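Local structure of decapping protein involved in mRNA degradation-Dcp1p (Saccharomyces cerevisiae, 1Q67) at residues I157-N160 with S161-N164. The protein works with its partner Dcp2 in the decapping complex that removes the 7-methylguanine cap from mRNA, committing the transcript to 5' to 3' decay. Numbering follows the deposited sequence.
Sequences IVPN and SVVN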
loop_
_atom_site.group_PDB
_atom_site.type_symbol
_atom_site.label_atom_id
_atom_site.label_comp_id
_atom_site.label_asym_id
_atom_site.label_seq_id
_atom_site.Cartn_x
_atom_site.Cartn_y
_atom_site.Cartn_z
ATOM N N ILE B 157 7.069 7.264 19.116
ATOM C CA ILE B 157 6.692 6.275 20.125
ATOM C C ILE B 157 7.205 6.699 21.504
ATOM O O ILE B 157 8.412 6.848 21.708
ATOM C CB ILE B 157 7.249 4.894 19.780
ATOM C CG1 ILE B 157 6.752 4.461 18.397
ATOM C CG2 ILE B 157 6.804 3.882 20.820
ATOM C CD1 ILE B 157 7.343 3.125 17.926
ATOM N N VAL B 158 6.284 6.899 22.444
ATOM C CA VAL B 158 6.643 7.327 23.806
ATOM C C VAL B 158 6.291 6.266 24.838
ATOM O O VAL B 158 5.172 5.773 24.872
ATOM C CB VAL B 158 5.902 8.628 24.191
ATOM C CG1 VAL B 158 6.323 9.084 25.591
ATOM C CG2 VAL B 158 6.192 9.718 23.159
ATOM N N PRO B 159 7.250 5.894 25.691
ATOM C CA PRO B 159 6.987 4.877 26.719
ATOM C C PRO B 159 5.845 5.285 27.659
ATOM O O PRO B 159 5.679 6.465 27.965
ATOM C CB PRO B 159 8.319 4.780 27.469
ATOM C CG PRO B 159 9.339 5.190 26.435
ATOM C CD PRO B 159 8.658 6.337 25.721
ATOM N N ASN B 160 5.066 4.304 28.113
ATOM C CA ASN B 160 3.965 4.566 29.031
ATOM C C ASN B 160 4.440 5.290 30.296
ATOM O O ASN B 160 3.763 6.188 30.792
ATOM C CB ASN B 160 3.281 3.260 29.449
ATOM C CG ASN B 160 2.655 2.529 28.285
ATOM O OD1 ASN B 160 2.325 3.132 27.262
ATOM N ND2 ASN B 160 2.471 1.218 28.439
ATOM N N SER B 161 5.595 4.895 30.821
ATOM C CA SER B 161 6.108 5.518 32.039
ATOM C C SER B 161 6.316 7.013 31.847
ATOM O O SER B 161 6.119 7.796 32.774
ATOM C CB SER B 161 7.419 4.861 32.478
ATOM O OG SER B 161 8.481 5.161 31.589
ATOM N N VAL B 162 6.700 7.417 30.639
ATOM C CA VAL B 162 6.908 8.832 30.365
ATOM C C VAL B 162 5.565 9.548 30.268
ATOM O O VAL B 162 5.413 10.656 30.772
ATOM C CB VAL B 162 7.735 9.028 29.070
ATOM C CG1 VAL B 162 7.808 10.512 28.691
ATOM C CG2 VAL B 162 9.143 8.478 29.290
ATOM N N VAL B 163 4.581 8.908 29.642
ATOM C CA VAL B 163 3.260 9.512 29.527
ATOM C C VAL B 163 2.599 9.635 30.908
ATOM O O VAL B 163 1.975 10.655 31.215
ATOM C CB VAL B 163 2.335 8.686 28.597
ATOM C CG1 VAL B 163 0.914 9.244 28.631
ATOM C CG2 VAL B 163 2.863 8.727 27.171
ATOM N N ASN B 164 2.738 8.602 31.736
ATOM C CA ASN B 164 2.149 8.622 33.072
ATOM C C ASN B 164 2.793 9.690 33.954
ATOM O O ASN B 164 2.094 10.414 34.662
ATOM C CB ASN B 164 2.269 7.247 33.740
ATOM C CG ASN B 164 1.421 6.192 33.052
ATOM O OD1 ASN B 164 0.334 6.488 32.539
ATOM N ND2 ASN B 164 1.900 4.951 33.051
#
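Val158 reaches over the first turn of helix 160-169 at a strand-to-helix junction of the PH-like Dcp1 domain, where the chain leaves strand 152-157 and Pro159 takes the N-cap position. Its CG1 lies 3.7 Å from CG1 of Val162, the two side chains crossing at about a right angle, and 3.8 Å from CG2 of Val163. With CG1 anti to the backbone N (chi1 -178°), Val158 turns this methyl to the helix, and a small apolar side chain suits a buried place where one methyl serves two other valines. Buried Val158 and Val163 form the tight part, with Val162 at its partly exposed border. Next to it, the carbonyl of Pro159 starts the helix: Val163 N donates to Pro159 O at 3.2 Å, the donor in the carbonyl plane, while the bond from Val162 N to the same oxygen is weak and bent (128°). Pro159 has no side-chain acceptor and caps through its carbonyl alone; its ring restricts phi and packs beside Val162, CD 4.2 Å from CG2.

The partly exposed side is looser. Ser161 OG comes no nearer to Pro159 CB than 4.1 Å. Asn164 ND2 is 3.2 Å from Asn160 O, at an angle too poor for a hydrogen bond, and its side chain also touches Cys181. Replacing Asn164 by alanine removes the carboxamide and would probably leave the Asn160 carbonyl and Cys181 less closely packed. The main-chain bond from Asn164 N to Asn160 O is short and nearly straight, 2.8 Å at 165°.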